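Local atomic coordinates of putative large adhesion protein (Lap) involved in biofilm formation (Marinobacter hydrocarbonoclasticus ATCC 49840, PDB entry 6M8M), a protein that probably helps its bacterium adhere and form biofilms through a calcium-dependent PA14 domain that binds sugars such as glucose. Residues 51-59 and 148-156; 131-141 and 179-190. All blocks are in the same frame, centred on the assembly; numbering follows the deposited sequence.

Contact 1: residues 51-59 and 148-156; sequences GGNLSNVAQ and VAEYNGNQG. With CA (calcium ion), chain D; BGC (beta-D-glucopyranose), chain B.
Asn152 and Asn154 join two loops of the PA14 domain through their amides: the loop entering helix 57-66 at its N-terminus and the loop leaving strand 146-151, which run almost oppositely. The helix start is a capping box, in which Asn56 OD1 accepts from Gln59 N at 2.9 Å, while Gln59 OE1 takes Ser55 N and, weakly, Asn56 N. The N-H of Val57, the first residue of the helix, is bound by the other loop: Val57 N donates to Asn152 OD1 at 2.8 Å, 34° off the carbonyl plane. With chi1 at -161°, Asn152 turns its CG away from its own N, and the amide reaches across to Val57, whose CG2 packs 3.5 Å from Asn152 CG. Midway, Gly153 CA makes a C-H...O contact of 3.4 Å with Ser55 O. Asn53 OD1 binds a calcium ion at 2.3 Å, tying the beginning of the helix loop to a site completed in part by Gln47, Asp113 and Gln182. Asn154 bridges two elements, its OD1 accepting from Trp180 NE1 and its ND2 donating to Leu54 O at 2.9 Å, on a lone pair and within 3° of the plane of its own amide.

Contact 2: residues 131-141 and 179-190; sequences FRVRADDGYRI and YWDQGGAAQLRI. With CA (calcium ion), chain E; CA (calcium ion), chain D; BGC (beta-D-glucopyranose), chain B.
Phe131 meets Ile190 CG2 through its CD1 at 3.5 Å, and Ile141 CD1 lies over one face of the same ring. Val133 and Ala135 follow on the side of the sheet that carries Ile190, both touching Leu188 CD1. Between them Arg134 pairs with Arg189 by two backbone hydrogen bonds; their side chains run alongside each other with guanidinium planes nearly parallel, Arg134 NH1 hydrogen-bonded to Thr159 OG1 and Arg189 NE in a salt bridge with Asp79. Asp136 closes the antiparallel ladder with Gln187, and its O accepts from both Gln187 N and Tyr179 OH, the latter at 2.7 Å. Next comes a cis peptide joining Asp136 to Asp137, at the calcium-dependent sugar site of this PA14 domain. Asp136 OD1 and Asp137 OD2 share the metal with Asp181 OD1, the carbonyls of Gly183 and Ala185, and glucose O1 and O2, each of the sugar oxygens at 2.5 Å. Asp137 CG, anti to its carbonyl carbon (chi1 -75°), sends OD2 to the calcium and to Gln182 N, which donates from 48° above the carboxylate plane. Asp137 and Gly138 form a classic beta bulge opposite Trp180, where Gly138 CA sits 3.6 Å from the six-membered ring centroid, 9° off its normal. Tyr139 then pairs with Tyr179, their CA atoms 4.1 Å apart.

The centres of contacts 1 and 2 lie about 9 Å apart, and their segments alternate along the chain in the order 51-59, 131-141, 148-156, 179-190. Strands 139-143 and 146-151, consecutive in sequence, are antiparallel neighbours in one sheet, and Ala149 O probably accepts a hydrogen bond from Ile141 N at 2.8 Å. Strand 139-143 also pairs with 174-181 there, whereas 128-136 and 186-194 belong to a second sheet, so contact 2 spans both. The two contacts share the glucose and one calcium ion, to which contact 1 gives Asn53 OD1 and contact 2 gives Gln182 O. Gln155 N also donates to Asp137 OD1, which places the 148-156 loop beside the sugar-binding aspartates.

Contact 1: residues 51-59 and 148-156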
loop_
_atom_site.group_PDB
_atom_site.type_symbol
_atom_site.label_atom_id
_atom_site.label_comp_id
_atom_site.label_asym_id
_atom_site.label_seq_id
_atom_site.Cartn_x
_atom_site.Cartn_y
_atom_site.Cartn_z
ATOM N N GLY A 51 -19.108 -3.237 -8.776
ATOM C CA GLY A 51 -19.779 -3.338 -7.509
ATOM C C GLY A 51 -19.910 -2.010 -6.798
ATOM O O GLY A 51 -19.807 -0.949 -7.409
ATOM N N GLY A 52 -20.143 -2.060 -5.497
ATOM C CA GLY A 52 -20.361 -0.863 -4.720
ATOM C C GLY A 52 -19.070 -0.142 -4.382
ATOM O O GLY A 52 -17.957 -0.558 -4.727
ATOM N N ASN A 53 -19.229 0.979 -3.691
ATOM C CA ASN A 53 -18.085 1.767 -3.259
ATOM C C ASN A 53 -17.089 0.901 -2.501
ATOM O O ASN A 53 -17.475 0.030 -1.724
ATOM C CB ASN A 53 -18.587 2.881 -2.347
ATOM C CG ASN A 53 -17.533 3.916 -2.068
ATOM O OD1 ASN A 53 -16.613 4.115 -2.864
ATOM N ND2 ASN A 53 -17.652 4.584 -0.938
ATOM N N LEU A 54 -15.802 1.131 -2.725
ATOM C CA LEU A 54 -14.798 0.464 -1.910
ATOM C C LEU A 54 -14.879 0.999 -0.492
ATOM O O LEU A 54 -14.871 2.211 -0.273
ATOM C CB LEU A 54 -13.401 0.695 -2.463
ATOM C CG LEU A 54 -13.150 0.054 -3.826
ATOM C CD1 LEU A 54 -11.687 0.285 -4.215
ATOM C CD2 LEU A 54 -13.471 -1.430 -3.853
ATOM N N SER A 55 -14.946 0.101 0.478
ATOM C CA SER A 55 -15.052 0.556 1.858
ATOM C C SER A 55 -14.462 -0.384 2.898
ATOM O O SER A 55 -14.464 -0.010 4.073
ATOM C CB SER A 55 -16.505 0.834 2.221
ATOM O OG SER A 55 -17.209 -0.387 2.253
ATOM N N ASN A 56 -13.965 -1.569 2.548
ATOM C CA ASN A 56 -13.387 -2.435 3.565
ATOM C C ASN A 56 -12.354 -3.366 2.954
ATOM O O ASN A 56 -12.321 -3.602 1.742
ATOM C CB ASN A 56 -14.441 -3.199 4.383
ATOM C CG ASN A 56 -15.242 -4.156 3.554
ATOM O OD1 ASN A 56 -14.785 -5.240 3.206
ATOM N ND2 ASN A 56 -16.485 -3.780 3.259
ATOM N N VAL A 57 -11.501 -3.884 3.832
ATOM C CA VAL A 57 -10.356 -4.685 3.422
ATOM C C VAL A 57 -10.791 -5.969 2.728
ATOM O O VAL A 57 -10.207 -6.362 1.709
ATOM C CB VAL A 57 -9.454 -4.994 4.633
ATOM C CG1 VAL A 57 -8.377 -6.014 4.261
ATOM C CG2 VAL A 57 -8.812 -3.731 5.187
ATOM N N ALA A 58 -11.783 -6.672 3.287
ATOM C CA ALA A 58 -12.170 -7.946 2.686
ATOM C C ALA A 58 -12.669 -7.747 1.262
ATOM O O ALA A 58 -12.370 -8.546 0.370
ATOM C CB ALA A 58 -13.238 -8.633 3.538
ATOM N N GLN A 59 -13.434 -6.688 1.035
ATOM C CA GLN A 59 -13.933 -6.375 -0.298
ATOM C C GLN A 59 -12.789 -6.080 -1.260
ATOM O O GLN A 59 -12.775 -6.549 -2.409
ATOM C CB GLN A 59 -14.857 -5.166 -0.175
ATOM C CG GLN A 59 -15.361 -4.575 -1.453
ATOM C CD GLN A 59 -15.980 -3.208 -1.245
ATOM O OE1 GLN A 59 -15.714 -2.533 -0.247
ATOM N NE2 GLN A 59 -16.803 -2.789 -2.180
ATOM N N VAL A 148 -0.712 -6.240 11.201
ATOM C CA VAL A 148 0.082 -5.400 12.089
ATOM C C VAL A 148 -0.296 -3.934 11.997
ATOM O O VAL A 148 0.179 -3.134 12.813
ATOM C CB VAL A 148 1.600 -5.583 11.870
ATOM C CG1 VAL A 148 2.009 -7.047 12.104
ATOM C CG2 VAL A 148 2.028 -5.120 10.490
ATOM N N ALA A 149 -1.091 -3.532 11.012
ATOM C CA ALA A 149 -1.599 -2.165 10.945
ATOM C C ALA A 149 -2.798 -2.172 10.020
ATOM O O ALA A 149 -2.804 -2.915 9.034
ATOM C CB ALA A 149 -0.547 -1.192 10.395
ATOM N N GLU A 150 -3.799 -1.353 10.318
ATOM C CA GLU A 150 -4.918 -1.245 9.386
ATOM C C GLU A 150 -5.783 -0.052 9.743
ATOM O O GLU A 150 -5.905 0.327 10.913
ATOM C CB GLU A 150 -5.781 -2.505 9.327
ATOM C CG GLU A 150 -6.550 -2.754 10.583
ATOM C CD GLU A 150 -7.506 -3.929 10.480
ATOM O OE1 GLU A 150 -8.042 -4.313 11.542
ATOM O OE2 GLU A 150 -7.706 -4.465 9.377
ATOM N N TYR A 151 -6.425 0.498 8.732
ATOM C CA TYR A 151 -7.615 1.326 8.917
ATOM C C TYR A 151 -8.645 0.744 7.954
ATOM O O TYR A 151 -8.544 0.916 6.734
ATOM C CB TYR A 151 -7.414 2.795 8.664
ATOM C CG TYR A 151 -8.697 3.506 9.047
ATOM C CD1 TYR A 151 -8.968 3.806 10.373
ATOM C CD2 TYR A 151 -9.665 3.814 8.103
ATOM C CE1 TYR A 151 -10.165 4.425 10.743
ATOM C CE2 TYR A 151 -10.861 4.435 8.478
ATOM C CZ TYR A 151 -11.094 4.725 9.780
ATOM O OH TYR A 151 -12.287 5.332 10.110
ATOM N N ASN A 152 -9.596 0.004 8.510
ATOM C CA ASN A 152 -10.527 -0.763 7.692
ATOM C C ASN A 152 -11.762 0.101 7.458
ATOM O O ASN A 152 -12.785 -0.039 8.124
ATOM C CB ASN A 152 -10.862 -2.086 8.372
ATOM C CG ASN A 152 -11.431 -3.076 7.400
ATOM O OD1 ASN A 152 -11.913 -2.687 6.333
ATOM N ND2 ASN A 152 -11.371 -4.355 7.738
ATOM N N GLY A 153 -11.661 1.036 6.527
ATOM C CA GLY A 153 -12.745 1.960 6.263
ATOM C C GLY A 153 -12.261 3.121 5.418
ATOM O O GLY A 153 -11.085 3.218 5.034
ATOM N N ASN A 154 -13.201 4.000 5.104
ATOM C CA ASN A 154 -12.912 5.233 4.391
ATOM C C ASN A 154 -12.664 6.360 5.374
ATOM O O ASN A 154 -13.234 6.388 6.467
ATOM C CB ASN A 154 -14.057 5.539 3.436
ATOM C CG ASN A 154 -14.099 4.552 2.288
ATOM O OD1 ASN A 154 -13.052 4.069 1.844
ATOM N ND2 ASN A 154 -15.284 4.254 1.789
ATOM N N GLN A 155 -11.775 7.274 5.009
ATOM C CA GLN A 155 -11.382 8.357 5.904
ATOM C C GLN A 155 -10.626 9.408 5.103
ATOM O O GLN A 155 -9.950 9.088 4.125
ATOM C CB GLN A 155 -10.465 7.846 7.035
ATOM C CG GLN A 155 -9.191 7.190 6.510
ATOM C CD GLN A 155 -8.192 6.819 7.587
ATOM O OE1 GLN A 155 -8.350 7.150 8.770
ATOM N NE2 GLN A 155 -7.167 6.097 7.193
ATOM N N GLY A 156 -10.729 10.661 5.544
ATOM C CA GLY A 156 -9.759 11.656 5.139
ATOM C C GLY A 156 -8.400 11.313 5.718
ATOM O O GLY A 156 -8.279 10.452 6.584
HETATM CA CA CA D . -16.136 5.138 -4.912
HETATM C C2 BGC B . -12.019 11.626 0.789
HETATM C C3 BGC B . -12.037 12.817 1.689
HETATM C C4 BGC B . -13.291 12.842 2.527
HETATM C C5 BGC B . -13.439 11.533 3.290
HETATM C C6 BGC B . -14.681 11.446 4.118
HETATM C C1 BGC B . -12.187 10.355 1.603
HETATM O O1 BGC B . -12.232 9.273 0.781
HETATM O O2 BGC B . -10.796 11.485 0.053
HETATM O O3 BGC B . -11.931 14.030 0.911
HETATM O O4 BGC B . -13.205 13.886 3.496
HETATM O O5 BGC B . -13.455 10.412 2.349
HETATM O O6 BGC B . -15.838 11.614 3.339
HETATM O O HOH W 1 -17.257 6.879 -3.577
#

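Contact 2: residues 131-141 and 179-190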
loop_
_atom_site.group_PDB
_atom_site.type_symbol
_atom_site.label_atom_id
_atom_site.label_comp_id
_atom_site.label_asym_id
_atom_site.label_seq_id
_atom_site.Cartn_x
_atom_site.Cartn_y
_atom_site.Cartn_z
ATOM N N PHE A 131 4.810 -0.200 12.394
ATOM C CA PHE A 131 4.450 0.725 11.335
ATOM C C PHE A 131 3.589 1.861 11.879
ATOM O O PHE A 131 2.828 1.698 12.835
ATOM C CB PHE A 131 3.646 0.011 10.249
ATOM C CG PHE A 131 4.437 -0.936 9.395
ATOM C CD1 PHE A 131 5.176 -0.468 8.332
ATOM C CD2 PHE A 131 4.388 -2.302 9.623
ATOM C CE1 PHE A 131 5.883 -1.356 7.523
ATOM C CE2 PHE A 131 5.088 -3.182 8.816
ATOM C CZ PHE A 131 5.830 -2.709 7.764
ATOM N N ARG A 132 3.675 3.001 11.204
ATOM C CA ARG A 132 2.748 4.117 11.364
ATOM C C ARG A 132 2.341 4.540 9.962
ATOM O O ARG A 132 3.194 4.660 9.082
ATOM C CB ARG A 132 3.357 5.271 12.153
ATOM C CG ARG A 132 2.368 6.405 12.371
ATOM C CD ARG A 132 2.907 7.416 13.356
ATOM N NE ARG A 132 4.009 8.156 12.788
ATOM C CZ ARG A 132 4.651 9.142 13.407
ATOM N NH1 ARG A 132 4.289 9.497 14.636
ATOM N NH2 ARG A 132 5.644 9.765 12.799
ATOM N N VAL A 133 1.045 4.747 9.749
ATOM C CA VAL A 133 0.502 4.947 8.406
ATOM C C VAL A 133 -0.381 6.180 8.396
ATOM O O VAL A 133 -1.262 6.313 9.248
ATOM C CB VAL A 133 -0.310 3.725 7.931
ATOM C CG1 VAL A 133 -0.851 3.956 6.519
ATOM C CG2 VAL A 133 0.527 2.446 8.006
ATOM N N ARG A 134 -0.167 7.055 7.426
ATOM C CA ARG A 134 -1.091 8.136 7.136
ATOM C C ARG A 134 -1.732 7.816 5.788
ATOM O O ARG A 134 -1.022 7.629 4.790
ATOM C CB ARG A 134 -0.393 9.488 7.077
ATOM C CG ARG A 134 -1.378 10.629 6.799
ATOM C CD ARG A 134 -0.718 11.979 6.990
ATOM N NE ARG A 134 -1.635 13.097 6.789
ATOM C CZ ARG A 134 -2.482 13.544 7.700
ATOM N NH1 ARG A 134 -2.570 12.976 8.885
ATOM N NH2 ARG A 134 -3.260 14.577 7.404
ATOM N N ALA A 135 -3.057 7.720 5.748
ATOM C CA ALA A 135 -3.718 7.315 4.518
ATOM C C ALA A 135 -5.105 7.924 4.394
ATOM O O ALA A 135 -5.773 8.235 5.390
ATOM C CB ALA A 135 -3.834 5.778 4.450
ATOM N N ASP A 136 -5.528 8.048 3.136
ATOM C CA ASP A 136 -6.909 8.295 2.703
ATOM C C ASP A 136 -6.988 7.423 1.456
ATOM O O ASP A 136 -6.291 7.724 0.488
ATOM C CB ASP A 136 -7.083 9.778 2.375
ATOM C CG ASP A 136 -8.387 10.092 1.670
ATOM O OD1 ASP A 136 -9.017 9.179 1.104
ATOM O OD2 ASP A 136 -8.750 11.296 1.658
ATOM N N ASP A 137 -7.735 6.316 1.444
ATOM C CA ASP A 137 -8.694 5.869 2.432
ATOM C C ASP A 137 -8.109 4.804 3.345
ATOM O O ASP A 137 -7.376 5.147 4.272
ATOM C CB ASP A 137 -9.961 5.393 1.708
ATOM C CG ASP A 137 -10.777 6.562 1.207
ATOM O OD1 ASP A 137 -11.499 7.167 2.038
ATOM O OD2 ASP A 137 -10.640 6.927 0.005
ATOM N N GLY A 138 -8.454 3.539 3.135
ATOM C CA GLY A 138 -8.091 2.476 4.043
ATOM C C GLY A 138 -6.917 1.632 3.584
ATOM O O GLY A 138 -6.411 1.763 2.476
ATOM N N TYR A 139 -6.518 0.731 4.476
ATOM C CA TYR A 139 -5.366 -0.116 4.210
ATOM C C TYR A 139 -5.290 -1.232 5.240
ATOM O O TYR A 139 -5.893 -1.168 6.317
ATOM C CB TYR A 139 -4.033 0.665 4.250
ATOM C CG TYR A 139 -3.844 1.344 5.580
ATOM C CD1 TYR A 139 -4.428 2.571 5.821
ATOM C CD2 TYR A 139 -3.160 0.733 6.626
ATOM C CE1 TYR A 139 -4.326 3.192 7.042
ATOM C CE2 TYR A 139 -3.062 1.350 7.881
ATOM C CZ TYR A 139 -3.657 2.580 8.074
ATOM O OH TYR A 139 -3.573 3.200 9.312
ATOM N N ARG A 140 -4.491 -2.244 4.904
ATOM C CA ARG A 140 -4.077 -3.270 5.849
ATOM C C ARG A 140 -2.641 -3.653 5.531
ATOM O O ARG A 140 -2.302 -3.851 4.355
ATOM C CB ARG A 140 -4.953 -4.517 5.780
ATOM C CG ARG A 140 -4.448 -5.599 6.757
ATOM C CD ARG A 140 -5.325 -6.814 6.798
ATOM N NE ARG A 140 -6.573 -6.518 7.480
ATOM C CZ ARG A 140 -7.602 -7.345 7.517
ATOM N NH1 ARG A 140 -7.543 -8.517 6.892
ATOM N NH2 ARG A 140 -8.700 -6.987 8.152
ATOM N N ILE A 141 -1.809 -3.769 6.563
ATOM C CA ILE A 141 -0.456 -4.309 6.463
ATOM C C ILE A 141 -0.413 -5.628 7.220
ATOM O O ILE A 141 -0.811 -5.695 8.386
ATOM C CB ILE A 141 0.597 -3.348 7.052
ATOM C CG1 ILE A 141 0.453 -1.954 6.437
ATOM C CG2 ILE A 141 1.993 -3.942 6.871
ATOM C CD1 ILE A 141 1.523 -0.971 6.843
ATOM N N TYR A 179 -4.243 -1.161 -0.030
ATOM C CA TYR A 179 -4.623 0.232 0.183
ATOM C C TYR A 179 -5.671 0.561 -0.867
ATOM O O TYR A 179 -5.613 0.032 -1.987
ATOM C CB TYR A 179 -3.386 1.181 0.054
ATOM C CG TYR A 179 -3.781 2.579 -0.318
ATOM C CD1 TYR A 179 -4.197 3.492 0.636
ATOM C CD2 TYR A 179 -3.830 2.959 -1.648
ATOM C CE1 TYR A 179 -4.629 4.758 0.279
ATOM C CE2 TYR A 179 -4.265 4.207 -2.018
ATOM C CZ TYR A 179 -4.678 5.099 -1.057
ATOM O OH TYR A 179 -5.138 6.311 -1.477
ATOM N N TRP A 180 -6.612 1.445 -0.534
ATOM C CA TRP A 180 -7.550 1.904 -1.551
ATOM C C TRP A 180 -7.922 3.361 -1.385
ATOM O O TRP A 180 -7.826 3.950 -0.299
ATOM C CB TRP A 180 -8.818 1.052 -1.569
ATOM C CG TRP A 180 -9.747 1.250 -0.410
ATOM C CD1 TRP A 180 -10.801 2.094 -0.350
ATOM C CD2 TRP A 180 -9.719 0.554 0.839
ATOM N NE1 TRP A 180 -11.434 1.980 0.859
ATOM C CE2 TRP A 180 -10.792 1.038 1.608
ATOM C CE3 TRP A 180 -8.885 -0.432 1.385
ATOM C CZ2 TRP A 180 -11.074 0.560 2.889
ATOM C CZ3 TRP A 180 -9.165 -0.908 2.656
ATOM C CH2 TRP A 180 -10.251 -0.410 3.393
ATOM N N ASP A 181 -8.370 3.913 -2.511
ATOM C CA ASP A 181 -9.063 5.186 -2.570
ATOM C C ASP A 181 -10.485 4.937 -3.059
ATOM O O ASP A 181 -10.684 4.395 -4.154
ATOM C CB ASP A 181 -8.365 6.165 -3.519
ATOM C CG ASP A 181 -9.148 7.446 -3.670
ATOM O OD1 ASP A 181 -9.687 7.898 -2.646
ATOM O OD2 ASP A 181 -9.249 7.975 -4.800
ATOM N N GLN A 182 -11.471 5.327 -2.249
ATOM C CA GLN A 182 -12.872 5.284 -2.656
ATOM C C GLN A 182 -13.245 6.447 -3.559
ATOM O O GLN A 182 -14.323 6.421 -4.173
ATOM C CB GLN A 182 -13.789 5.301 -1.423
ATOM C CG GLN A 182 -13.780 6.581 -0.603
ATOM C CD GLN A 182 -15.006 7.466 -0.765
ATOM O OE1 GLN A 182 -16.105 7.035 -1.147
ATOM N NE2 GLN A 182 -14.824 8.729 -0.441
ATOM N N GLY A 183 -12.393 7.455 -3.656
ATOM C CA GLY A 183 -12.655 8.661 -4.413
ATOM C C GLY A 183 -12.218 9.872 -3.618
ATOM O O GLY A 183 -11.996 9.816 -2.410
ATOM N N GLY A 184 -12.109 10.987 -4.304
ATOM C CA GLY A 184 -11.779 12.261 -3.661
ATOM C C GLY A 184 -10.273 12.461 -3.572
ATOM O O GLY A 184 -9.575 12.421 -4.585
ATOM N N ALA A 185 -9.777 12.682 -2.369
ATOM C CA ALA A 185 -8.341 12.776 -2.138
ATOM C C ALA A 185 -7.775 11.380 -1.898
ATOM O O ALA A 185 -8.497 10.449 -1.535
ATOM C CB ALA A 185 -8.042 13.692 -0.956
ATOM N N ALA A 186 -6.467 11.242 -2.085
ATOM C CA ALA A 186 -5.817 9.951 -1.904
ATOM C C ALA A 186 -4.397 10.192 -1.422
ATOM O O ALA A 186 -3.656 10.984 -2.025
ATOM C CB ALA A 186 -5.787 9.166 -3.218
ATOM N N GLN A 187 -4.006 9.477 -0.370
ATOM C CA GLN A 187 -2.673 9.601 0.200
ATOM C C GLN A 187 -2.295 8.284 0.847
ATOM O O GLN A 187 -3.155 7.624 1.438
ATOM C CB GLN A 187 -2.628 10.722 1.247
ATOM C CG GLN A 187 -1.244 10.916 1.855
ATOM C CD GLN A 187 -1.148 12.142 2.730
ATOM O OE1 GLN A 187 -2.166 12.723 3.118
ATOM N NE2 GLN A 187 0.073 12.542 3.058
ATOM N N LEU A 188 -1.019 7.921 0.761
ATOM C CA LEU A 188 -0.504 6.758 1.479
ATOM C C LEU A 188 0.944 7.038 1.862
ATOM O O LEU A 188 1.817 7.103 0.991
ATOM C CB LEU A 188 -0.588 5.484 0.653
ATOM C CG LEU A 188 -0.014 4.231 1.316
ATOM C CD1 LEU A 188 -0.787 3.858 2.572
ATOM C CD2 LEU A 188 -0.007 3.075 0.327
ATOM N N ARG A 189 1.215 7.148 3.158
ATOM C CA ARG A 189 2.573 7.309 3.666
ATOM C C ARG A 189 2.784 6.279 4.763
ATOM O O ARG A 189 2.076 6.294 5.777
ATOM C CB ARG A 189 2.789 8.718 4.219
ATOM C CG ARG A 189 4.206 8.946 4.716
ATOM C CD ARG A 189 4.355 10.286 5.408
ATOM N NE ARG A 189 4.070 11.392 4.503
ATOM C CZ ARG A 189 3.432 12.505 4.848
ATOM N NH1 ARG A 189 2.972 12.670 6.085
ATOM N NH2 ARG A 189 3.220 13.449 3.944
ATOM N N ILE A 190 3.743 5.385 4.568
ATOM C CA ILE A 190 4.043 4.328 5.518
ATOM C C ILE A 190 5.422 4.580 6.107
ATOM O O ILE A 190 6.398 4.769 5.367
ATOM C CB ILE A 190 3.972 2.939 4.860
ATOM C CG1 ILE A 190 2.589 2.732 4.251
ATOM C CG2 ILE A 190 4.306 1.852 5.864
ATOM C CD1 ILE A 190 2.382 1.409 3.564
HETATM CA CA CA E . -10.303 9.184 -0.830
HETATM CA CA CA D . -16.136 5.138 -4.912
HETATM C C2 BGC B . -12.019 11.626 0.789
HETATM C C3 BGC B . -12.037 12.817 1.689
HETATM C C4 BGC B . -13.291 12.842 2.527
HETATM C C5 BGC B . -13.439 11.533 3.290
HETATM C C6 BGC B . -14.681 11.446 4.118
HETATM C C1 BGC B . -12.187 10.355 1.603
HETATM O O1 BGC B . -12.232 9.273 0.781
HETATM O O2 BGC B . -10.796 11.485 0.053
HETATM O O3 BGC B . -11.931 14.030 0.911
HETATM O O4 BGC B . -13.205 13.886 3.496
HETATM O O5 BGC B . -13.455 10.412 2.349
HETATM O O6 BGC B . -15.838 11.614 3.339
HETATM O O HOH W 1 -17.257 6.879 -3.577
#